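Local coordinates for protein adenylate cyclase (Hippeastrum hybrid cultivar, PDB 6YP4) that acts predominantly as a triphosphatase despite its naming as a putative adenylyl cyclase, and binds magnesium and a GTP analogue, at residues 142-147 with 174-179; 20-25 with 138-143; 7-12 with 184-189; 131-136 with 151-156. All coordinates share one frame; numbering follows the deposited sequence.

Interaction 1 of 4, residues 142-147 with 174-179; sequences WVEGLI and KGLLEG. With GCP (phosphomethylphosphonic acid guanylate ester), chain B.
W142 N donates to L146 O at 2.6 Å, a short backbone bond that closes the tight turn between strands 127-141 and 147-155. Inside it L146 N returns a bond to V143 O, and E144 and G145 both take positive phi, so the turn curls back on itself and offers W142, E144 and L146 to helix 170-183. What meets the helix is mostly one indole. W142 has CG anti to its backbone nitrogen (chi1 -167°), which carries the six-membered ring outward until CH2 stands 3.7 Å from L176 O, that oxygen lying at the ring edge and close to its plane. Alongside, CZ3 touches L176 CB at 4.3 Å and approaches L177 CA. One face of the indole is covered by V143 CG2 of the same turn. L176 reaches over the turn, its CD1 meeting L146 CD1 at 4.3 Å and coming near E144 OE1, a carboxylate oxygen whose real partner is R172 through a salt bridge. F180, on the same helix, adds an edge-to-face ring contact with W142. Past the turn, I147 makes no contact with 174-179; its CG2 lies 3.7 Å from N2 of the guanine of the bound GTP analogue. The arrangement is a hairpin turn packed through one tryptophan on a helix flanking the antiparallel sheet of the CYTH, or triphosphate tunnel, fold.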
# COMPACT_ATOMS: atom_id res chain seq x y z
N TRP A 142 1.00 -3.28 -11.60
CA TRP A 142 1.02 -4.04 -12.85
C TRP A 142 -0.37 -3.99 -13.52
O TRP A 142 -1.17 -3.09 -13.22
CB TRP A 142 1.50 -5.47 -12.53
CG TRP A 142 1.85 -6.26 -13.74
CD1 TRP A 142 2.52 -5.81 -14.83
CD2 TRP A 142 1.50 -7.63 -14.00
NE1 TRP A 142 2.63 -6.82 -15.76
CE2 TRP A 142 2.01 -7.94 -15.27
CE3 TRP A 142 0.82 -8.62 -13.28
CZ2 TRP A 142 1.87 -9.21 -15.85
CZ3 TRP A 142 0.68 -9.88 -13.86
CH2 TRP A 142 1.20 -10.16 -15.13
N VAL A 143 -0.64 -4.94 -14.42
CA VAL A 143 -1.93 -4.96 -15.12
C VAL A 143 -3.09 -5.04 -14.11
O VAL A 143 -2.98 -5.64 -13.04
CB VAL A 143 -2.02 -6.10 -16.15
CG1 VAL A 143 -0.81 -6.09 -17.08
CG2 VAL A 143 -2.15 -7.46 -15.47
N GLU A 144 -4.20 -4.38 -14.46
CA GLU A 144 -5.40 -4.29 -13.63
C GLU A 144 -5.13 -3.75 -12.24
O GLU A 144 -5.86 -4.04 -11.29
CB GLU A 144 -6.13 -5.64 -13.54
CG GLU A 144 -6.35 -6.27 -14.90
CD GLU A 144 -7.16 -7.56 -14.84
OE1 GLU A 144 -6.90 -8.45 -15.68
OE2 GLU A 144 -8.06 -7.65 -13.99
N GLY A 145 -4.09 -2.92 -12.11
CA GLY A 145 -3.75 -2.35 -10.82
C GLY A 145 -3.17 -3.33 -9.82
O GLY A 145 -2.95 -2.96 -8.66
N LEU A 146 -2.95 -4.58 -10.22
CA LEU A 146 -2.32 -5.55 -9.33
C LEU A 146 -0.97 -5.04 -8.86
O LEU A 146 -0.21 -4.44 -9.63
CB LEU A 146 -2.14 -6.89 -10.06
CG LEU A 146 -3.42 -7.62 -10.50
CD1 LEU A 146 -3.11 -8.72 -11.52
CD2 LEU A 146 -4.16 -8.16 -9.28
N ILE A 147 -0.67 -5.29 -7.58
CA ILE A 147 0.55 -4.83 -6.93
C ILE A 147 1.48 -6.03 -6.80
O ILE A 147 1.12 -7.02 -6.15
CB ILE A 147 0.26 -4.22 -5.54
CG1 ILE A 147 -0.64 -2.97 -5.67
CG2 ILE A 147 1.54 -3.97 -4.78
CD1 ILE A 147 0.06 -1.81 -6.31
N LYS A 174 -2.62 -15.91 -10.53
CA LYS A 174 -1.44 -16.77 -10.58
C LYS A 174 -1.19 -17.24 -12.01
O LYS A 174 -0.03 -17.33 -12.44
CB LYS A 174 -1.60 -17.94 -9.62
CG LYS A 174 -0.56 -19.02 -9.80
CD LYS A 174 -0.74 -20.12 -8.78
CE LYS A 174 -1.45 -21.32 -9.37
NZ LYS A 174 -1.53 -22.42 -8.37
N GLY A 175 -2.25 -17.51 -12.77
CA GLY A 175 -2.09 -17.79 -14.19
C GLY A 175 -1.48 -16.62 -14.95
O GLY A 175 -0.55 -16.79 -15.73
N LEU A 176 -2.01 -15.42 -14.72
CA LEU A 176 -1.41 -14.21 -15.29
C LEU A 176 0.08 -14.10 -14.94
O LEU A 176 0.92 -13.82 -15.81
CB LEU A 176 -2.16 -12.98 -14.79
CG LEU A 176 -3.60 -12.79 -15.25
CD1 LEU A 176 -4.18 -11.54 -14.65
CD2 LEU A 176 -3.72 -12.74 -16.76
N LEU A 177 0.41 -14.25 -13.66
CA LEU A 177 1.79 -14.02 -13.22
C LEU A 177 2.72 -15.09 -13.79
O LEU A 177 3.80 -14.78 -14.30
CB LEU A 177 1.84 -13.99 -11.69
CG LEU A 177 3.16 -13.56 -11.02
CD1 LEU A 177 3.77 -12.33 -11.67
CD2 LEU A 177 2.99 -13.34 -9.52
N GLU A 178 2.31 -16.36 -13.73
CA GLU A 178 3.12 -17.41 -14.34
C GLU A 178 3.31 -17.17 -15.83
O GLU A 178 4.41 -17.34 -16.36
CB GLU A 178 2.50 -18.78 -14.08
CG GLU A 178 2.42 -19.18 -12.60
CD GLU A 178 2.25 -20.69 -12.41
OE1 GLU A 178 1.20 -21.11 -11.88
OE2 GLU A 178 3.18 -21.44 -12.78
N GLY A 179 2.24 -16.77 -16.53
CA GLY A 179 2.34 -16.51 -17.96
C GLY A 179 3.33 -15.41 -18.30
O GLY A 179 4.02 -15.48 -19.31
PG GCP B . -8.55 9.19 -5.29
O1G GCP B . -10.01 8.87 -5.20
O2G GCP B . -8.14 10.10 -4.16
O3G GCP B . -8.26 9.84 -6.62
C3B GCP B . -7.62 7.63 -5.16
PB GCP B . -5.82 8.00 -5.35
O1B GCP B . -5.56 9.04 -6.41
O2B GCP B . -5.20 8.38 -4.03
O3A GCP B . -5.14 6.59 -5.85
PA GCP B . -3.51 6.42 -5.82
O1A GCP B . -3.12 5.73 -7.12
O2A GCP B . -2.90 7.81 -5.78
O5' GCP B . -3.04 5.55 -4.45
C5' GCP B . -4.04 4.89 -3.69
C4' GCP B . -4.70 3.70 -4.51
O4' GCP B . -3.66 2.79 -5.24
C3' GCP B . -5.30 2.92 -3.69
O3' GCP B . -6.58 2.53 -4.24
C2' GCP B . -4.29 1.62 -3.39
O2' GCP B . -5.02 0.34 -3.31
C1' GCP B . -3.37 1.59 -4.28
N9 GCP B . -2.01 1.75 -3.62
C8 GCP B . -1.43 2.95 -3.55
N7 GCP B . -0.25 2.82 -2.92
C5 GCP B . -0.10 1.53 -2.60
C6 GCP B . 0.93 0.84 -1.96
O6 GCP B . 1.89 1.42 -1.58
N1 GCP B . 0.83 -0.48 -1.76
C2 GCP B . -0.28 -1.15 -2.20
N2 GCP B . -0.27 -2.58 -1.93
N3 GCP B . -1.28 -0.47 -2.83
C4 GCP B . -1.18 0.86 -3.03

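Interaction 2 of 4, residues 20-25 with 138-143; sequences DALSPF and AVYRWV. With GCP (phosphomethylphosphonic acid guanylate ester), chain B.
Y140 and F25 meet where helix 12-22 runs out into a 3-10 turn against strand 127-141 of the CYTH tunnel sheet. The Y140 side chain starts with CB against F25 CB, 4.1 Å away, and with F25 O also near. With CG anti to the carbonyl carbon (chi1 -55°), the ring then packs against the helix end: L22 CB sits over one face, 3.8 Å from the ring centroid, as a CH-pi contact. On that same face L22 CD1 reaches CD1, at 4.0 Å. CD2 comes to 3.3 Å from L22 O, with F25 C at that edge, and further out CE2 and CZ both meet L22 CB, CZ at 4.1 Å. A serine in place of Y140 would probably leave L22 without its aromatic floor and open a gap between helix end and strand. The backbone joins in through R141 N, which donates to F25 O at 3.2 Å, a bond bent to 144°. R141 then leads away to a salt bridge with E83 of the second subunit, and its NH2 lies 3.3 Å from C8 of a GTP analogue also hydrogen-bonded to K28 and to R52 and R54 of that subunit. W142 turns its indole edge onto the face of F25 in a T-shaped pair, planes 88° apart, with P24 CB over the opposite face; W142 CD1 stands above the phenyl centre, 4.1 Å from F25 CZ.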
# COMPACT_ATOMS: atom_id res chain seq x y z
N ASP A 20 14.41 -5.76 -14.23
CA ASP A 20 14.44 -4.99 -15.47
C ASP A 20 13.12 -5.10 -16.22
O ASP A 20 12.65 -4.11 -16.79
CB ASP A 20 15.58 -5.47 -16.39
CG ASP A 20 16.94 -5.20 -15.81
OD1 ASP A 20 17.07 -4.24 -15.02
OD2 ASP A 20 17.88 -5.96 -16.14
N ALA A 21 12.54 -6.31 -16.27
CA ALA A 21 11.28 -6.49 -16.99
C ALA A 21 10.14 -5.69 -16.38
O ALA A 21 9.24 -5.26 -17.11
CB ALA A 21 10.90 -7.98 -17.04
N LEU A 22 10.16 -5.46 -15.07
CA LEU A 22 9.07 -4.75 -14.39
C LEU A 22 9.34 -3.27 -14.18
O LEU A 22 8.43 -2.56 -13.73
CB LEU A 22 8.78 -5.38 -13.02
CG LEU A 22 8.23 -6.81 -12.98
CD1 LEU A 22 8.28 -7.36 -11.56
CD2 LEU A 22 6.82 -6.89 -13.54
N SER A 23 10.55 -2.77 -14.52
CA SER A 23 10.94 -1.38 -14.27
C SER A 23 9.96 -0.35 -14.83
O SER A 23 9.84 0.74 -14.25
CB SER A 23 12.34 -1.10 -14.83
OG SER A 23 12.38 -1.28 -16.24
N PRO A 24 9.26 -0.59 -15.96
CA PRO A 24 8.22 0.37 -16.37
C PRO A 24 7.07 0.47 -15.39
O PRO A 24 6.25 1.40 -15.53
CB PRO A 24 7.75 -0.18 -17.73
CG PRO A 24 8.89 -1.03 -18.21
CD PRO A 24 9.45 -1.64 -16.98
N PHE A 25 6.97 -0.42 -14.41
CA PHE A 25 5.84 -0.41 -13.48
C PHE A 25 6.25 -0.02 -12.07
O PHE A 25 5.42 -0.08 -11.15
CB PHE A 25 5.16 -1.78 -13.49
CG PHE A 25 4.85 -2.27 -14.87
CD1 PHE A 25 3.70 -1.85 -15.53
CD2 PHE A 25 5.71 -3.12 -15.52
CE1 PHE A 25 3.42 -2.29 -16.81
CE2 PHE A 25 5.44 -3.57 -16.80
CZ PHE A 25 4.30 -3.16 -17.45
N ALA A 138 10.89 -4.12 -3.63
CA ALA A 138 10.56 -3.25 -4.75
C ALA A 138 9.10 -3.51 -5.12
O ALA A 138 8.71 -4.67 -5.30
CB ALA A 138 11.50 -3.53 -5.93
N VAL A 139 8.31 -2.44 -5.21
CA VAL A 139 6.86 -2.54 -5.40
C VAL A 139 6.50 -2.03 -6.78
O VAL A 139 7.02 -1.01 -7.23
CB VAL A 139 6.08 -1.73 -4.33
CG1 VAL A 139 4.57 -2.00 -4.43
CG2 VAL A 139 6.60 -2.04 -2.95
N TYR A 140 5.57 -2.74 -7.44
CA TYR A 140 5.15 -2.45 -8.81
C TYR A 140 3.63 -2.47 -8.88
O TYR A 140 2.99 -3.36 -8.30
CB TYR A 140 5.74 -3.50 -9.80
CG TYR A 140 7.24 -3.61 -9.70
CD1 TYR A 140 7.85 -4.46 -8.78
CD2 TYR A 140 8.06 -2.80 -10.50
CE1 TYR A 140 9.23 -4.52 -8.68
CE2 TYR A 140 9.42 -2.85 -10.40
CZ TYR A 140 10.01 -3.72 -9.51
OH TYR A 140 11.37 -3.74 -9.42
N ARG A 141 3.06 -1.51 -9.61
CA ARG A 141 1.65 -1.56 -10.00
C ARG A 141 1.57 -2.08 -11.43
O ARG A 141 2.02 -1.41 -12.37
CB ARG A 141 0.99 -0.19 -9.88
CG ARG A 141 -0.45 -0.20 -10.34
CD ARG A 141 -1.19 1.12 -10.02
NE ARG A 141 -1.24 1.42 -8.59
CZ ARG A 141 -0.50 2.37 -8.01
NH1 ARG A 141 0.32 3.10 -8.74
NH2 ARG A 141 -0.59 2.59 -6.71
N TRP A 142 1.00 -3.28 -11.60
CA TRP A 142 1.02 -4.04 -12.85
C TRP A 142 -0.37 -3.99 -13.52
O TRP A 142 -1.17 -3.09 -13.22
CB TRP A 142 1.50 -5.47 -12.53
CG TRP A 142 1.85 -6.26 -13.74
CD1 TRP A 142 2.52 -5.81 -14.83
CD2 TRP A 142 1.50 -7.63 -14.00
NE1 TRP A 142 2.63 -6.82 -15.76
CE2 TRP A 142 2.01 -7.94 -15.27
CE3 TRP A 142 0.82 -8.62 -13.28
CZ2 TRP A 142 1.87 -9.21 -15.85
CZ3 TRP A 142 0.68 -9.88 -13.86
CH2 TRP A 142 1.20 -10.16 -15.13
N VAL A 143 -0.64 -4.94 -14.42
CA VAL A 143 -1.93 -4.96 -15.12
C VAL A 143 -3.09 -5.04 -14.11
O VAL A 143 -2.98 -5.64 -13.04
CB VAL A 143 -2.02 -6.10 -16.15
CG1 VAL A 143 -0.81 -6.09 -17.08
CG2 VAL A 143 -2.15 -7.46 -15.47
PG GCP B . -8.55 9.19 -5.29
O1G GCP B . -10.01 8.87 -5.20
O2G GCP B . -8.14 10.10 -4.16
O3G GCP B . -8.26 9.84 -6.62
C3B GCP B . -7.62 7.63 -5.16
PB GCP B . -5.82 8.00 -5.35
O1B GCP B . -5.56 9.04 -6.41
O2B GCP B . -5.20 8.38 -4.03
O3A GCP B . -5.14 6.59 -5.85
PA GCP B . -3.51 6.42 -5.82
O1A GCP B . -3.12 5.73 -7.12
O2A GCP B . -2.90 7.81 -5.78
O5' GCP B . -3.04 5.55 -4.45
C5' GCP B . -4.04 4.89 -3.69
C4' GCP B . -4.70 3.70 -4.51
O4' GCP B . -3.66 2.79 -5.24
C3' GCP B . -5.30 2.92 -3.69
O3' GCP B . -6.58 2.53 -4.24
C2' GCP B . -4.29 1.62 -3.39
O2' GCP B . -5.02 0.34 -3.31
C1' GCP B . -3.37 1.59 -4.28
N9 GCP B . -2.01 1.75 -3.62
C8 GCP B . -1.43 2.95 -3.55
N7 GCP B . -0.25 2.82 -2.92
C5 GCP B . -0.10 1.53 -2.60
C6 GCP B . 0.93 0.84 -1.96
O6 GCP B . 1.89 1.42 -1.58
N1 GCP B . 0.83 -0.48 -1.76
C2 GCP B . -0.28 -1.15 -2.20
N2 GCP B . -0.27 -2.58 -1.93
N3 GCP B . -1.28 -0.47 -2.83
C4 GCP B . -1.18 0.86 -3.03

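Interaction 3 of 4, residues 7-12 with 184-189; sequences LRLPSP and KGIPYE. With EDO (1,2-ethanediol), chain H.
R8 and E189 form an antiparallel hydrogen-bonded pair and send their side chains to the same face of the sheet, while L7 and L9 pack in the other direction. R8 N donates to E189 O at 2.6 Å, almost straight, and E189 N answers to R8 O at 3.0 Å in the carbonyl plane. On their shared face R8 stretches out, CG anti to the backbone nitrogen and the chain extended to NE, whereas E189 bends at its second torsion (-68°), so the two charged ends part. An ethanediol, probably from the crystallisation liquor, fills the angle between them: its O2 donates to R8 O, and its O1 lies 3.5 Å above the centre of the guanidinium plane. Were the arginine R8 an alanine, L205 O would probably lose its NH1 donor and the ethanediol the flat group it lies against.

Toward the opposite face the aliphatic groups mesh. L7 CD2 touches Y188 CD2 obliquely to its ring, and L9 CD2 meets I186 CG2 at 4.3 Å; Y188 keeps its ring there by placing CG between backbone N and carbonyl carbon (chi1 71°), its OH very close to E178 OE2 of helix 170-183 and probably hydrogen-bonded to it. The rings of P10 and P187 cross at about a right angle, CG to CG 3.7 Å apart. P10 CD also presses on P187 O at 3.3 Å. A proline has no N-H to offer, so this buried carbonyl is left without a hydrogen-bond partner, and between these two segments pairing stops at one bridge and gives way to apolar packing.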
# COMPACT_ATOMS: atom_id res chain seq x y z
N LEU A 7 5.90 -16.80 -5.44
CA LEU A 7 6.80 -17.53 -6.32
C LEU A 7 8.24 -17.23 -5.93
O LEU A 7 8.57 -16.10 -5.57
CB LEU A 7 6.58 -17.14 -7.78
CG LEU A 7 5.13 -17.04 -8.26
CD1 LEU A 7 5.09 -16.40 -9.64
CD2 LEU A 7 4.46 -18.41 -8.29
N ARG A 8 9.11 -18.23 -6.01
CA ARG A 8 10.51 -18.05 -5.64
C ARG A 8 11.38 -17.99 -6.89
O ARG A 8 11.21 -18.80 -7.80
CB ARG A 8 10.98 -19.18 -4.72
CG ARG A 8 12.42 -19.06 -4.26
CD ARG A 8 12.79 -20.18 -3.30
NE ARG A 8 14.19 -20.09 -2.90
CZ ARG A 8 14.86 -21.08 -2.32
NH1 ARG A 8 14.26 -22.25 -2.07
NH2 ARG A 8 16.13 -20.91 -2.00
N LEU A 9 12.31 -17.00 -6.95
CA LEU A 9 13.30 -16.98 -8.02
C LEU A 9 14.58 -17.69 -7.57
O LEU A 9 15.00 -17.57 -6.41
CB LEU A 9 13.63 -15.55 -8.44
CG LEU A 9 12.40 -14.64 -8.56
CD1 LEU A 9 12.83 -13.27 -8.99
CD2 LEU A 9 11.45 -15.21 -9.58
N PRO A 10 15.26 -18.40 -8.49
CA PRO A 10 16.42 -19.22 -8.09
C PRO A 10 17.72 -18.47 -7.83
O PRO A 10 18.62 -19.04 -7.19
CB PRO A 10 16.62 -20.18 -9.28
CG PRO A 10 15.93 -19.50 -10.44
CD PRO A 10 14.78 -18.72 -9.85
N SER A 11 17.91 -17.25 -8.31
CA SER A 11 19.27 -16.76 -8.46
C SER A 11 19.27 -15.25 -8.53
O SER A 11 18.24 -14.64 -8.86
CB SER A 11 19.92 -17.34 -9.73
OG SER A 11 19.26 -16.78 -10.86
N PRO A 12 20.41 -14.62 -8.27
CA PRO A 12 20.56 -13.18 -8.55
C PRO A 12 20.24 -12.80 -9.98
O PRO A 12 19.61 -11.76 -10.22
CB PRO A 12 22.03 -12.91 -8.22
CG PRO A 12 22.36 -13.94 -7.15
CD PRO A 12 21.60 -15.18 -7.60
N LYS A 184 8.75 -13.75 -20.36
CA LYS A 184 10.00 -13.04 -20.14
C LYS A 184 11.19 -13.96 -19.86
O LYS A 184 12.31 -13.45 -19.70
CB LYS A 184 9.85 -12.03 -19.01
CG LYS A 184 8.79 -10.94 -19.27
CD LYS A 184 9.18 -10.04 -20.45
CE LYS A 184 8.12 -8.93 -20.64
NZ LYS A 184 8.05 -8.42 -22.03
N GLY A 185 11.00 -15.27 -19.78
CA GLY A 185 12.14 -16.17 -19.57
C GLY A 185 12.73 -16.19 -18.18
O GLY A 185 13.94 -16.38 -18.03
N ILE A 186 11.89 -16.06 -17.16
CA ILE A 186 12.32 -15.96 -15.77
C ILE A 186 12.00 -17.30 -15.09
O ILE A 186 10.82 -17.63 -14.89
CB ILE A 186 11.66 -14.78 -15.04
CG1 ILE A 186 11.70 -13.54 -15.91
CG2 ILE A 186 12.35 -14.53 -13.69
CD1 ILE A 186 13.07 -12.87 -15.86
N PRO A 187 13.01 -18.09 -14.74
CA PRO A 187 12.76 -19.31 -13.97
C PRO A 187 12.11 -18.99 -12.64
O PRO A 187 12.41 -17.98 -12.01
CB PRO A 187 14.16 -19.89 -13.75
CG PRO A 187 15.10 -18.76 -14.00
CD PRO A 187 14.44 -17.81 -14.94
N TYR A 188 11.25 -19.90 -12.18
CA TYR A 188 10.58 -19.69 -10.92
C TYR A 188 10.05 -21.03 -10.43
O TYR A 188 9.90 -21.97 -11.21
CB TYR A 188 9.44 -18.66 -11.06
CG TYR A 188 8.27 -19.20 -11.84
CD1 TYR A 188 8.23 -19.11 -13.23
CD2 TYR A 188 7.18 -19.78 -11.19
CE1 TYR A 188 7.16 -19.62 -13.95
CE2 TYR A 188 6.10 -20.28 -11.91
CZ TYR A 188 6.10 -20.20 -13.29
OH TYR A 188 5.03 -20.69 -13.99
N GLU A 189 9.77 -21.10 -9.13
CA GLU A 189 8.96 -22.17 -8.57
C GLU A 189 8.01 -21.57 -7.55
O GLU A 189 8.18 -20.43 -7.11
CB GLU A 189 9.81 -23.26 -7.90
CG GLU A 189 10.84 -23.92 -8.80
CD GLU A 189 10.24 -24.76 -9.92
OE1 GLU A 189 9.08 -25.21 -9.80
OE2 GLU A 189 10.93 -24.97 -10.95
C1 EDO H . 13.98 -22.79 -6.34
O1 EDO H . 15.07 -22.03 -5.79
C2 EDO H . 12.87 -21.84 -6.75
O2 EDO H . 13.30 -21.03 -7.85

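Interaction 4 of 4, residues 131-136 with 151-156; sequences GGFRNV and DETEYG
Strands 131-136 and 151-155 run antiparallel at 161°, with R134-E154 and V136-E152 as hydrogen-bonded pairs on either side of the non-hydrogen-bonded pair N135-T153; V136 N to E152 O and E152 N to V136 O are both 2.9 Å, while R134 N to E154 O is weak. A water bridges G132 O and G156 N. N135 carries the polar side of the contact. Its OD1 receives a short bond of 2.5 Å from T153 OG1, and its ND2 gives a straight one (173°) to D151 OD1 at 3.1 Å, lying in the amide's own plane but arriving from above the carboxylate. On the same face as N135 and T153, the F133 ring meets Y155 obliquely, planes 49° apart, with Y155 CE1 over its centre, and T153 CG2 touches F133 CD1 at 3.8 Å. A second donor bond from ND2 reaches Q32 on strand 26-39. With both ends of the amide bonded its flip is fixed, and it steadies D151, whose carboxylate also makes salt bridges to R137 and K195, two residues of the nucleotide pocket; D151 thus sits as a second-shell partner of the pocket, with N135 one step further out, and may temper the positive charge there.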
# COMPACT_ATOMS: atom_id res chain seq x y z
N GLY A 131 15.13 -12.49 17.33
CA GLY A 131 15.99 -12.02 16.27
C GLY A 131 15.19 -11.59 15.05
O GLY A 131 13.98 -11.34 15.13
N GLY A 132 15.87 -11.54 13.92
CA GLY A 132 15.18 -11.13 12.70
C GLY A 132 16.08 -11.14 11.49
O GLY A 132 17.14 -11.78 11.49
N PHE A 133 15.64 -10.43 10.45
CA PHE A 133 16.35 -10.42 9.18
C PHE A 133 15.94 -9.18 8.40
O PHE A 133 14.98 -8.49 8.75
CB PHE A 133 16.09 -11.70 8.37
CG PHE A 133 14.63 -11.97 8.10
CD1 PHE A 133 14.01 -11.49 6.95
CD2 PHE A 133 13.88 -12.73 9.00
CE1 PHE A 133 12.65 -11.73 6.71
CE2 PHE A 133 12.52 -12.98 8.75
CZ PHE A 133 11.91 -12.47 7.61
N ARG A 134 16.67 -8.92 7.32
CA ARG A 134 16.56 -7.74 6.48
C ARG A 134 15.91 -8.11 5.14
O ARG A 134 16.04 -9.25 4.68
CB ARG A 134 17.97 -7.13 6.28
CG ARG A 134 18.15 -6.02 5.24
CD ARG A 134 19.65 -5.78 4.96
NE ARG A 134 19.94 -4.49 4.32
CZ ARG A 134 20.14 -4.31 3.02
NH1 ARG A 134 20.40 -3.10 2.54
NH2 ARG A 134 20.08 -5.34 2.19
N ASN A 135 15.21 -7.17 4.53
CA ASN A 135 14.60 -7.44 3.23
C ASN A 135 14.47 -6.15 2.44
O ASN A 135 14.06 -5.12 2.99
CB ASN A 135 13.22 -8.11 3.41
CG ASN A 135 12.53 -8.44 2.08
OD1 ASN A 135 12.91 -9.39 1.38
ND2 ASN A 135 11.48 -7.68 1.74
N VAL A 136 14.88 -6.20 1.18
CA VAL A 136 14.69 -5.11 0.23
C VAL A 136 13.48 -5.44 -0.63
O VAL A 136 13.44 -6.48 -1.29
CB VAL A 136 15.93 -4.89 -0.65
CG1 VAL A 136 15.68 -3.73 -1.64
CG2 VAL A 136 17.13 -4.58 0.22
N ASP A 151 11.10 -9.28 -3.70
CA ASP A 151 11.83 -9.23 -2.44
C ASP A 151 13.23 -9.79 -2.60
O ASP A 151 13.45 -10.77 -3.32
CB ASP A 151 11.10 -10.02 -1.35
CG ASP A 151 9.86 -9.31 -0.82
OD1 ASP A 151 9.81 -8.04 -0.81
OD2 ASP A 151 8.94 -10.04 -0.37
N GLU A 152 14.19 -9.17 -1.92
CA GLU A 152 15.54 -9.68 -1.79
C GLU A 152 15.78 -9.81 -0.29
O GLU A 152 15.95 -8.81 0.40
CB GLU A 152 16.56 -8.77 -2.46
CG GLU A 152 18.01 -9.24 -2.36
CD GLU A 152 18.97 -8.35 -3.11
OE1 GLU A 152 18.51 -7.42 -3.81
OE2 GLU A 152 20.20 -8.57 -3.00
N THR A 153 15.79 -11.06 0.20
CA THR A 153 15.70 -11.35 1.62
C THR A 153 17.04 -11.88 2.11
O THR A 153 17.48 -12.96 1.69
CB THR A 153 14.59 -12.37 1.89
OG1 THR A 153 13.36 -11.88 1.35
CG2 THR A 153 14.44 -12.58 3.37
N GLU A 154 17.68 -11.12 2.98
CA GLU A 154 19.00 -11.45 3.50
C GLU A 154 18.80 -12.00 4.90
O GLU A 154 18.51 -11.26 5.84
CB GLU A 154 19.93 -10.24 3.51
CG GLU A 154 19.87 -9.39 2.24
CD GLU A 154 20.95 -9.74 1.23
OE1 GLU A 154 21.64 -10.77 1.42
OE2 GLU A 154 21.10 -8.99 0.23
N TYR A 155 18.89 -13.32 5.01
CA TYR A 155 18.94 -13.96 6.31
C TYR A 155 20.40 -14.01 6.75
O TYR A 155 21.31 -13.72 5.97
CB TYR A 155 18.36 -15.38 6.25
CG TYR A 155 16.96 -15.49 5.71
CD1 TYR A 155 15.85 -15.23 6.52
CD2 TYR A 155 16.74 -15.88 4.39
CE1 TYR A 155 14.55 -15.34 6.02
CE2 TYR A 155 15.45 -15.98 3.88
CZ TYR A 155 14.36 -15.72 4.70
OH TYR A 155 13.07 -15.83 4.19
N GLY A 156 20.62 -14.38 8.00
CA GLY A 156 21.99 -14.57 8.43
C GLY A 156 22.74 -15.57 7.56
O GLY A 156 23.94 -15.43 7.33
O HOH W 1 18.72 -14.12 10.06

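Interactions 1 and 2 share W142 and V143, their centres about 11 Å apart: the indole is an edge toward both the helix of 174-179 and the ring of F25. Interaction 3 joins the same outer layer, since L177 CG packs on L7 CD1 at 3.7 Å and the hydroxyl of Y188 probably hydrogen-bonds E178. Interaction 4 continues the strands of the hairpin inward, about 25 Å from interaction 1 between centres. The nucleotide pockets divide the set. Through I147 and R141, interactions 1 and 2 touch an analogue bound largely by the second subunit, whereas D151 of interaction 4 approaches another analogue to about 4 Å. The R8 side chain of interaction 3 is about 11 Å from a bound analogue.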